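Cyclic GMP-AMP synthase-like receptor (Tribolium castaneum, PDB 7LT2) senses double-stranded RNA in the cytoplasm and joins ATP and GTP into the cyclic dinucleotide 2',3'-cGAMP in insect innate immunity. Local coordinates at residues S90-P93 against G94-W97; V233-Q236 against G237-S241; K116-K120 against K121-D125; K204-I207 against N208-S212. All blocks are in the same frame, centred on the assembly; numbering follows the deposited sequence.

Contact 1. Residues S90-P93 against G94-W97; sequences SNVP and GFVW
Ser90 sets its CB over one face of the Trp97 indole, 4.1 Å from the centroid of the five-membered ring and 25° off the ring normal, a CH-pi contact. The other flat group, the ring of Phe95, has Val92 O in plane at its edge, while the Val92 side chain runs beside it, pointing the same way, and touches Phe95 CD1 with CG1 at 3.7 Å. With CG1 anti to the backbone N (chi1 -180°), Val92 turns that methyl toward the ring. The loop is closed by Phe95 O, which accepts the backbone N-H of Ser90 at 3.0 Å. Ser90 OG also lies 2.8 Å from Phe95 O, a weak bond whose proton is not settled, and accepts the N-H of Val92 at 3.1 Å. Phe95 N in turn donates to Val92 O at 3.1 Å and closes the reversal. Outside the loop, Trp97 meets Tyr239 edge-to-face. Gly94, with its positive phi of 97°, takes the third position of a type II beta turn from Val92 to Phe95. Preceded by an ST turn at Ser90, this is a beta-hairpin connection between the antiparallel strands 85-89 and 95-100.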
loop_
_atom_site.group_PDB
_atom_site.type_symbol
_atom_site.label_atom_id
_atom_site.label_comp_id
_atom_site.label_asym_id
_atom_site.label_seq_id
_atom_site.Cartn_x
_atom_site.Cartn_y
_atom_site.Cartn_z
ATOM N N SER A 90 -12.399 13.476 -12.061
ATOM C CA SER A 90 -12.243 14.877 -11.694
ATOM C C SER A 90 -11.290 15.588 -12.655
ATOM O O SER A 90 -10.675 14.979 -13.536
ATOM C CB SER A 90 -11.746 15.008 -10.254
ATOM O OG SER A 90 -10.328 14.938 -10.191
ATOM N N ASN A 91 -11.154 16.904 -12.472
ATOM C CA ASN A 91 -10.259 17.716 -13.288
ATOM C C ASN A 91 -8.795 17.600 -12.869
ATOM O O ASN A 91 -7.955 18.334 -13.403
ATOM C CB ASN A 91 -10.700 19.184 -13.255
ATOM C CG ASN A 91 -10.977 19.685 -11.847
ATOM O OD1 ASN A 91 -10.585 19.061 -10.860
ATOM N ND2 ASN A 91 -11.662 20.822 -11.750
ATOM N N VAL A 92 -8.472 16.711 -11.937
ATOM C CA VAL A 92 -7.097 16.396 -11.577
ATOM C C VAL A 92 -6.868 14.923 -11.903
ATOM O O VAL A 92 -7.498 14.054 -11.294
ATOM C CB VAL A 92 -6.801 16.673 -10.094
ATOM C CG1 VAL A 92 -5.348 16.335 -9.775
ATOM C CG2 VAL A 92 -7.108 18.128 -9.751
ATOM N N PRO A 93 -5.993 14.594 -12.854
ATOM C CA PRO A 93 -5.843 13.191 -13.272
ATOM C C PRO A 93 -5.491 12.285 -12.101
ATOM O O PRO A 93 -4.610 12.592 -11.295
ATOM C CB PRO A 93 -4.710 13.249 -14.305
ATOM C CG PRO A 93 -4.760 14.646 -14.833
ATOM C CD PRO A 93 -5.176 15.509 -13.672
ATOM N N GLY A 94 -6.201 11.158 -12.010
ATOM C CA GLY A 94 -6.018 10.201 -10.942
ATOM C C GLY A 94 -6.996 10.337 -9.794
ATOM O O GLY A 94 -7.055 9.438 -8.943
ATOM N N PHE A 95 -7.772 11.418 -9.752
ATOM C CA PHE A 95 -8.699 11.677 -8.663
ATOM C C PHE A 95 -10.124 11.750 -9.190
ATOM O O PHE A 95 -10.360 12.117 -10.344
ATOM C CB PHE A 95 -8.336 12.977 -7.932
ATOM C CG PHE A 95 -6.998 12.923 -7.260
ATOM C CD1 PHE A 95 -5.842 13.197 -7.970
ATOM C CD2 PHE A 95 -6.893 12.575 -5.923
ATOM C CE1 PHE A 95 -4.603 13.136 -7.359
ATOM C CE2 PHE A 95 -5.658 12.516 -5.306
ATOM C CZ PHE A 95 -4.512 12.795 -6.026
ATOM N N VAL A 96 -11.075 11.394 -8.328
ATOM C CA VAL A 96 -12.475 11.306 -8.712
ATOM C C VAL A 96 -13.336 12.011 -7.673
ATOM O O VAL A 96 -12.922 12.249 -6.536
ATOM C CB VAL A 96 -12.938 9.843 -8.879
ATOM C CG1 VAL A 96 -12.104 9.128 -9.945
ATOM C CG2 VAL A 96 -12.860 9.108 -7.547
ATOM N N TRP A 97 -14.552 12.351 -8.092
ATOM C CA TRP A 97 -15.610 12.797 -7.201
ATOM C C TRP A 97 -16.675 11.713 -7.112
ATOM O O TRP A 97 -16.852 10.918 -8.040
ATOM C CB TRP A 97 -16.242 14.105 -7.690
ATOM C CG TRP A 97 -15.332 15.291 -7.626
ATOM C CD1 TRP A 97 -14.060 15.327 -7.140
ATOM C CD2 TRP A 97 -15.632 16.624 -8.064
ATOM N NE1 TRP A 97 -13.549 16.599 -7.246
ATOM C CE2 TRP A 97 -14.493 17.412 -7.811
ATOM C CE3 TRP A 97 -16.754 17.224 -8.646
ATOM C CZ2 TRP A 97 -14.441 18.772 -8.120
ATOM C CZ3 TRP A 97 -16.700 18.577 -8.953
ATOM C CH2 TRP A 97 -15.553 19.333 -8.689
#

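Contact 2. Residues V233-Q236 against G237-S241; sequences VNPQ and GRYWS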
loop_
_atom_site.group_PDB
_atom_site.type_symbol
_atom_site.label_atom_id
_atom_site.label_comp_id
_atom_site.label_asym_id
_atom_site.label_seq_id
_atom_site.Cartn_x
_atom_site.Cartn_y
_atom_site.Cartn_z
ATOM N N VAL A 233 -6.478 22.294 -3.902
ATOM C CA VAL A 233 -7.516 22.166 -4.919
ATOM C C VAL A 233 -8.841 22.606 -4.308
ATOM O O VAL A 233 -9.012 22.640 -3.088
ATOM C CB VAL A 233 -7.635 20.729 -5.486
ATOM C CG1 VAL A 233 -8.191 20.762 -6.903
ATOM C CG2 VAL A 233 -6.291 20.009 -5.462
ATOM N N ASN A 234 -9.785 22.956 -5.180
ATOM C CA ASN A 234 -11.108 23.407 -4.778
ATOM C C ASN A 234 -12.134 22.729 -5.676
ATOM O O ASN A 234 -11.917 22.634 -6.894
ATOM C CB ASN A 234 -11.241 24.933 -4.884
ATOM C CG ASN A 234 -12.588 25.439 -4.405
ATOM O OD1 ASN A 234 -13.551 25.501 -5.171
ATOM N ND2 ASN A 234 -12.664 25.800 -3.128
ATOM N N PRO A 235 -13.262 22.253 -5.120
ATOM C CA PRO A 235 -13.669 22.336 -3.711
ATOM C C PRO A 235 -12.933 21.381 -2.773
ATOM O O PRO A 235 -12.629 20.237 -3.123
ATOM C CB PRO A 235 -15.158 21.985 -3.760
ATOM C CG PRO A 235 -15.293 21.127 -4.948
ATOM C CD PRO A 235 -14.318 21.656 -5.954
ATOM N N GLN A 236 -12.664 21.882 -1.572
ATOM C CA GLN A 236 -11.948 21.117 -0.562
ATOM C C GLN A 236 -12.776 19.915 -0.121
ATOM O O GLN A 236 -13.976 20.038 0.147
ATOM C CB GLN A 236 -11.631 22.022 0.628
ATOM C CG GLN A 236 -10.754 21.413 1.706
ATOM C CD GLN A 236 -10.314 22.446 2.729
ATOM O OE1 GLN A 236 -9.606 23.399 2.401
ATOM N NE2 GLN A 236 -10.741 22.266 3.975
ATOM N N GLY A 237 -12.136 18.748 -0.065
ATOM C CA GLY A 237 -12.762 17.549 0.454
ATOM C C GLY A 237 -13.432 16.656 -0.568
ATOM O O GLY A 237 -13.764 15.509 -0.238
ATOM N N ARG A 238 -13.640 17.131 -1.798
ATOM C CA ARG A 238 -14.334 16.330 -2.802
ATOM C C ARG A 238 -13.432 15.349 -3.536
ATOM O O ARG A 238 -13.947 14.428 -4.178
ATOM C CB ARG A 238 -14.995 17.228 -3.845
ATOM C CG ARG A 238 -16.374 17.693 -3.482
ATOM C CD ARG A 238 -17.090 18.171 -4.722
ATOM N NE ARG A 238 -18.209 19.040 -4.393
ATOM C CZ ARG A 238 -18.889 19.745 -5.283
ATOM N NH1 ARG A 238 -18.582 19.713 -6.570
ATOM N NH2 ARG A 238 -19.904 20.500 -4.874
ATOM N N TYR A 239 -12.115 15.532 -3.484
ATOM C CA TYR A 239 -11.196 14.775 -4.327
ATOM C C TYR A 239 -10.752 13.502 -3.617
ATOM O O TYR A 239 -10.113 13.560 -2.561
ATOM C CB TYR A 239 -9.985 15.628 -4.707
ATOM C CG TYR A 239 -10.303 16.734 -5.683
ATOM C CD1 TYR A 239 -10.851 17.929 -5.245
ATOM C CD2 TYR A 239 -10.055 16.584 -7.045
ATOM C CE1 TYR A 239 -11.145 18.952 -6.129
ATOM C CE2 TYR A 239 -10.345 17.606 -7.942
ATOM C CZ TYR A 239 -10.894 18.787 -7.473
ATOM O OH TYR A 239 -11.189 19.814 -8.347
ATOM N N TRP A 240 -11.080 12.358 -4.211
ATOM C CA TRP A 240 -10.692 11.047 -3.712
ATOM C C TRP A 240 -9.671 10.420 -4.650
ATOM O O TRP A 240 -9.741 10.611 -5.869
ATOM C CB TRP A 240 -11.910 10.128 -3.597
ATOM C CG TRP A 240 -12.852 10.535 -2.523
ATOM C CD1 TRP A 240 -13.698 11.606 -2.537
ATOM C CD2 TRP A 240 -13.051 9.882 -1.265
ATOM N NE1 TRP A 240 -14.411 11.663 -1.366
ATOM C CE2 TRP A 240 -14.037 10.615 -0.567
ATOM C CE3 TRP A 240 -12.494 8.754 -0.659
ATOM C CZ2 TRP A 240 -14.472 10.255 0.707
ATOM C CZ3 TRP A 240 -12.933 8.392 0.605
ATOM C CH2 TRP A 240 -13.911 9.144 1.274
ATOM N N SER A 241 -8.727 9.674 -4.081
ATOM C CA SER A 241 -7.785 8.887 -4.864
ATOM C C SER A 241 -8.392 7.531 -5.197
ATOM O O SER A 241 -9.219 7.005 -4.453
ATOM C CB SER A 241 -6.475 8.672 -4.104
ATOM O OG SER A 241 -5.827 9.894 -3.814
#
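A type II beta turn from Pro235 to Arg238 leads the chain into strand 240-243, and the residues around it illustrate how a turn can be held by side-chain packing. Gly237 fills the third position with a phi of 93°, and the peptide bond before Pro235 is cis. Across the turn, Pro235 and Arg238 meet obliquely: CG of the proline touches Arg238 CD at 3.5 Å and stays close to NE at 3.6 Å, with the proline ring over one face of the guanidinium. The arginine chain is extended from CG to NE, which carries it past the pyrrolidine ring. The Tyr239 ring packs against Val233 and the edge of the turn. Val233 crosses it at about a right angle, its CB above the rim of one ring face and its CG1 3.4 Å from Tyr239 CZ, a tight apolar approach. At the ring edge and in its plane lies Pro235 O, 3.6 Å from Tyr239 CE1. The phenol oxygen itself is bonded to Asn91, in the loop between strands 85-89 and 95-100. The turn thus rests against strand 95-100, with Pro235 packed on Trp97 and Arg238 in a cation-pi contact with it; Gly237 also pairs by backbone with Thr131 at the start of helix 131-147, and Arg238 makes a further cation-pi contact with Phe128.

Contact 3. Residues K116-K120 against K121-D125; sequences KDFRK and KFLAD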
loop_
_atom_site.group_PDB
_atom_site.type_symbol
_atom_site.label_atom_id
_atom_site.label_comp_id
_atom_site.label_asym_id
_atom_site.label_seq_id
_atom_site.Cartn_x
_atom_site.Cartn_y
_atom_site.Cartn_z
ATOM N N LYS A 116 -29.656 6.961 8.853
ATOM C CA LYS A 116 -30.262 8.253 9.166
ATOM C C LYS A 116 -29.222 9.363 9.248
ATOM O O LYS A 116 -29.485 10.496 8.831
ATOM C CB LYS A 116 -31.043 8.183 10.479
ATOM C CG LYS A 116 -31.734 9.509 10.822
ATOM C CD LYS A 116 -32.492 9.450 12.135
ATOM C CE LYS A 116 -33.278 10.741 12.357
ATOM N NZ LYS A 116 -34.149 11.029 11.185
ATOM N N ASP A 117 -28.038 9.064 9.781
ATOM C CA ASP A 117 -27.014 10.082 9.958
ATOM C C ASP A 117 -25.922 10.024 8.895
ATOM O O ASP A 117 -24.902 10.705 9.046
ATOM C CB ASP A 117 -26.387 9.971 11.356
ATOM C CG ASP A 117 -27.346 10.376 12.474
ATOM O OD1 ASP A 117 -28.307 11.131 12.215
ATOM O OD2 ASP A 117 -27.127 9.943 13.624
ATOM N N PHE A 118 -26.108 9.246 7.822
ATOM C CA PHE A 118 -25.059 9.126 6.810
ATOM C C PHE A 118 -24.739 10.478 6.178
ATOM O O PHE A 118 -23.567 10.840 6.024
ATOM C CB PHE A 118 -25.457 8.112 5.731
ATOM C CG PHE A 118 -24.384 7.882 4.694
ATOM C CD1 PHE A 118 -23.397 6.934 4.907
ATOM C CD2 PHE A 118 -24.359 8.616 3.518
ATOM C CE1 PHE A 118 -22.396 6.723 3.968
ATOM C CE2 PHE A 118 -23.358 8.411 2.574
ATOM C CZ PHE A 118 -22.377 7.462 2.800
ATOM N N ARG A 119 -25.769 11.237 5.800
ATOM C CA ARG A 119 -25.541 12.537 5.180
ATOM C C ARG A 119 -24.750 13.460 6.105
ATOM O O ARG A 119 -23.747 14.055 5.696
ATOM C CB ARG A 119 -26.882 13.168 4.786
ATOM C CG ARG A 119 -26.750 14.529 4.133
ATOM C CD ARG A 119 -28.096 15.058 3.639
ATOM N NE ARG A 119 -28.483 14.492 2.350
ATOM C CZ ARG A 119 -29.645 13.900 2.098
ATOM N NH1 ARG A 119 -30.571 13.765 3.032
ATOM N NH2 ARG A 119 -29.892 13.454 0.871
ATOM N N LYS A 120 -25.187 13.584 7.364
ATOM C CA LYS A 120 -24.488 14.444 8.318
ATOM C C LYS A 120 -23.032 14.039 8.472
ATOM O O LYS A 120 -22.152 14.898 8.598
ATOM C CB LYS A 120 -25.152 14.388 9.696
ATOM C CG LYS A 120 -26.527 14.967 9.832
ATOM C CD LYS A 120 -26.902 14.933 11.310
ATOM C CE LYS A 120 -28.352 14.589 11.510
ATOM N NZ LYS A 120 -28.652 13.264 10.923
ATOM N N LYS A 121 -22.765 12.733 8.504
ATOM C CA LYS A 121 -21.438 12.247 8.870
ATOM C C LYS A 121 -20.470 12.214 7.697
ATOM O O LYS A 121 -19.259 12.332 7.910
ATOM C CB LYS A 121 -21.527 10.843 9.478
ATOM C CG LYS A 121 -22.292 10.753 10.789
ATOM C CD LYS A 121 -21.682 11.626 11.864
ATOM C CE LYS A 121 -22.418 11.457 13.186
ATOM N NZ LYS A 121 -22.409 10.044 13.650
ATOM N N PHE A 122 -20.961 12.049 6.464
ATOM C CA PHE A 122 -20.087 11.777 5.331
ATOM C C PHE A 122 -20.163 12.771 4.181
ATOM O O PHE A 122 -19.206 12.835 3.398
ATOM C CB PHE A 122 -20.378 10.387 4.740
ATOM C CG PHE A 122 -20.000 9.243 5.625
ATOM C CD1 PHE A 122 -20.912 8.719 6.529
ATOM C CD2 PHE A 122 -18.748 8.656 5.524
ATOM C CE1 PHE A 122 -20.573 7.638 7.330
ATOM C CE2 PHE A 122 -18.404 7.581 6.324
ATOM C CZ PHE A 122 -19.319 7.072 7.229
ATOM N N LEU A 123 -21.254 13.517 4.028
ATOM C CA LEU A 123 -21.532 14.226 2.789
ATOM C C LEU A 123 -21.416 15.733 2.964
ATOM O O LEU A 123 -21.829 16.289 3.986
ATOM C CB LEU A 123 -22.929 13.884 2.266
ATOM C CG LEU A 123 -23.144 12.396 1.998
ATOM C CD1 LEU A 123 -24.548 12.153 1.435
ATOM C CD2 LEU A 123 -22.064 11.867 1.052
ATOM N N ALA A 124 -20.860 16.384 1.953
ATOM C CA ALA A 124 -20.801 17.836 1.903
ATOM C C ALA A 124 -22.017 18.339 1.126
ATOM O O ALA A 124 -22.996 17.609 0.948
ATOM C CB ALA A 124 -19.472 18.285 1.291
ATOM N N ASP A 125 -21.970 19.583 0.658
ATOM C CA ASP A 125 -23.079 20.132 -0.107
ATOM C C ASP A 125 -23.309 19.323 -1.378
ATOM O O ASP A 125 -22.363 18.840 -2.009
ATOM C CB ASP A 125 -22.807 21.600 -0.441
ATOM C CG ASP A 125 -21.371 21.849 -0.879
ATOM O OD1 ASP A 125 -20.704 20.896 -1.340
ATOM O OD2 ASP A 125 -20.906 23.002 -0.753
#
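Phe118 sends its ring out with CG anti to the backbone N (chi1 -177°), whereas Phe122, one helical turn on, swings CG to lie beside its own backbone N (chi1 -68°); the two rings are thereby brought together. Their planes, 20° apart, are nearly parallel but slid past each other, with centroids separated by 4.6 Å and little overlap. The closest approach joins CD1 of Phe118 to CD1 of Phe122 at 3.5 Å, and Phe122 CB lies over one face of the Phe118 ring. Leu123 reaches the same ring through CD2, 4.0 Å from Phe118 CE2. This is i to i+4 and i to i+5 packing on the short helix 118-122, whose backbone bonds include Phe122 N to Phe118 O at 2.9 Å and Leu123 N to Arg119 O at 3.0 Å. Asp117, at the N-cap position, makes no side-chain capping bond; it forms instead a short salt bridge (Lys120 NZ to Asp117 OD1, 2.5 Å), met on the anti side but well out of the carboxylate plane. The buried side packs on Leu45 and Leu49 of helix 44-49 and on Trp137; Arg119 forms salt bridges with Asp104 and Asp127.

Contact 4. Residues K204-I207 against N208-S212; sequences KWPI and NGYRS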
loop_
_atom_site.group_PDB
_atom_site.type_symbol
_atom_site.label_atom_id
_atom_site.label_comp_id
_atom_site.label_asym_id
_atom_site.label_seq_id
_atom_site.Cartn_x
_atom_site.Cartn_y
_atom_site.Cartn_z
ATOM N N LYS A 204 -18.785 0.724 -12.105
ATOM C CA LYS A 204 -18.399 2.089 -11.784
ATOM C C LYS A 204 -16.958 2.402 -12.170
ATOM O O LYS A 204 -16.497 3.519 -11.911
ATOM C CB LYS A 204 -18.603 2.354 -10.288
ATOM C CG LYS A 204 -19.954 1.888 -9.758
ATOM C CD LYS A 204 -21.105 2.473 -10.563
ATOM C CE LYS A 204 -22.412 1.750 -10.262
ATOM N NZ LYS A 204 -23.539 2.271 -11.083
ATOM N N TRP A 205 -16.253 1.453 -12.777
ATOM C CA TRP A 205 -14.852 1.651 -13.133
ATOM C C TRP A 205 -14.713 2.850 -14.071
ATOM O O TRP A 205 -15.441 2.937 -15.068
ATOM C CB TRP A 205 -14.308 0.383 -13.794
ATOM C CG TRP A 205 -12.816 0.355 -14.013
ATOM C CD1 TRP A 205 -12.115 1.024 -14.973
ATOM C CD2 TRP A 205 -11.854 -0.415 -13.278
ATOM N NE1 TRP A 205 -10.774 0.737 -14.868
ATOM C CE2 TRP A 205 -10.588 -0.144 -13.835
ATOM C CE3 TRP A 205 -11.940 -1.299 -12.198
ATOM C CZ2 TRP A 205 -9.415 -0.728 -13.352
ATOM C CZ3 TRP A 205 -10.772 -1.877 -11.716
ATOM C CH2 TRP A 205 -9.530 -1.593 -12.297
ATOM N N PRO A 206 -13.802 3.785 -13.792
ATOM C CA PRO A 206 -13.714 5.003 -14.615
ATOM C C PRO A 206 -13.196 4.702 -16.015
ATOM O O PRO A 206 -12.309 3.865 -16.201
ATOM C CB PRO A 206 -12.732 5.888 -13.834
ATOM C CG PRO A 206 -11.902 4.919 -13.048
ATOM C CD PRO A 206 -12.839 3.794 -12.679
ATOM N N ILE A 207 -13.755 5.401 -17.009
ATOM C CA ILE A 207 -13.370 5.148 -18.398
ATOM C C ILE A 207 -12.679 6.354 -19.029
ATOM O O ILE A 207 -11.848 6.196 -19.931
ATOM C CB ILE A 207 -14.582 4.719 -19.249
ATOM C CG1 ILE A 207 -15.620 5.835 -19.338
ATOM C CG2 ILE A 207 -15.212 3.443 -18.701
ATOM C CD1 ILE A 207 -16.766 5.520 -20.280
ATOM N N ASN A 208 -13.002 7.563 -18.573
ATOM C CA ASN A 208 -12.524 8.773 -19.246
ATOM C C ASN A 208 -11.061 9.010 -18.889
ATOM O O ASN A 208 -10.738 9.645 -17.886
ATOM C CB ASN A 208 -13.381 9.977 -18.873
ATOM C CG ASN A 208 -13.062 11.199 -19.710
ATOM O OD1 ASN A 208 -12.308 11.120 -20.682
ATOM N ND2 ASN A 208 -13.642 12.336 -19.345
ATOM N N GLY A 209 -10.165 8.509 -19.741
ATOM C CA GLY A 209 -8.739 8.661 -19.536
ATOM C C GLY A 209 -8.104 7.624 -18.638
ATOM O O GLY A 209 -6.935 7.780 -18.268
ATOM N N TYR A 210 -8.828 6.568 -18.281
ATOM C CA TYR A 210 -8.335 5.557 -17.359
ATOM C C TYR A 210 -8.170 4.216 -18.062
ATOM O O TYR A 210 -8.918 3.877 -18.983
ATOM C CB TYR A 210 -9.279 5.398 -16.160
ATOM C CG TYR A 210 -9.157 6.523 -15.156
ATOM C CD1 TYR A 210 -9.875 7.701 -15.313
ATOM C CD2 TYR A 210 -8.314 6.411 -14.059
ATOM C CE1 TYR A 210 -9.760 8.733 -14.402
ATOM C CE2 TYR A 210 -8.190 7.439 -13.145
ATOM C CZ TYR A 210 -8.918 8.597 -13.318
ATOM O OH TYR A 210 -8.799 9.623 -12.406
ATOM N N ARG A 211 -7.175 3.460 -17.610
ATOM C CA ARG A 211 -6.946 2.124 -18.138
ATOM C C ARG A 211 -8.028 1.175 -17.639
ATOM O O ARG A 211 -8.473 1.268 -16.493
ATOM C CB ARG A 211 -5.563 1.630 -17.712
ATOM C CG ARG A 211 -5.170 0.269 -18.272
ATOM C CD ARG A 211 -3.861 -0.221 -17.657
ATOM N NE ARG A 211 -2.780 0.741 -17.839
ATOM C CZ ARG A 211 -1.945 0.740 -18.870
ATOM N NH1 ARG A 211 -2.031 -0.169 -19.828
ATOM N NH2 ARG A 211 -1.006 1.678 -18.946
ATOM N N SER A 212 -8.455 0.260 -18.506
ATOM C CA SER A 212 -9.500 -0.683 -18.134
ATOM C C SER A 212 -8.958 -1.751 -17.183
ATOM O O SER A 212 -7.752 -1.992 -17.094
ATOM C CB SER A 212 -10.096 -1.341 -19.379
ATOM O OG SER A 212 -9.133 -2.144 -20.036
HETATM O O HOH W 1 -11.437 2.196 -18.089
HETATM O O HOH W 2 -10.370 4.661 -21.283
#
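Tyr210 O is gripped by two waters, each of which ties it back to residues three and four positions earlier: one donates to Pro206 O at 2.7 Å as well as to Tyr210 O, the other spans Ile207 O and Tyr210 O, 2.8 Å from the latter. A direct bond from Tyr210 N to Ile207 O is weak at 3.5 Å, so the waters supply much of the polar bridging across this bend. Trp205 NE1 donates to Arg211 O at 2.9 Å, the oxygen lying in the indole plane, with an N-H...O angle of 162°. CG of Trp205 stands anti to the backbone N (chi1 -170°), which carries the indole toward the returning chain. The bend belongs to the long connection between strands 188-200 and 222-225 of the nucleotidyltransferase domain, and Trp205 also meets the ring of Phe244, which probably contributes to GTP binding. Pro206 lies over one face of the Tyr210 ring: CG is 4.1 Å from the centroid in a CH-pi contact, and Pro206 CB touches Tyr210 CD1 at 3.7 Å. Glu89 accepts the backbone N-H groups of Ile207 and Asn208, while Arg211 turns to Tyr324, bonding its carbonyl and making a cation-pi contact with its ring.

Contacts 1 and 2 are the most closely joined, their centres about 9 Å apart: strands 95-100 and 240-243 run side by side, with Val96 N 2.9 Å from Trp240 O, and Asn91 OD1 meets Tyr239 OH at 2.7 Å. Contact 4 adjoins contact 1 through Tyr210 OH, 3.0 Å from Gly94 N in a weak bond. Contact 3 stands further out, about 22 Å between centres from contact 1, and touches contact 2 only by the long Asp125-Arg238 ion pair. Towards the probable nucleotide site, Phe95 approaches Ser241, and Trp205 adjoins Phe244 and Gln247. The Arg211 side chain lies about 9 Å from a manganese ion held by Ile289, Glu290 and Lys292, apart from the probable catalytic metal residues.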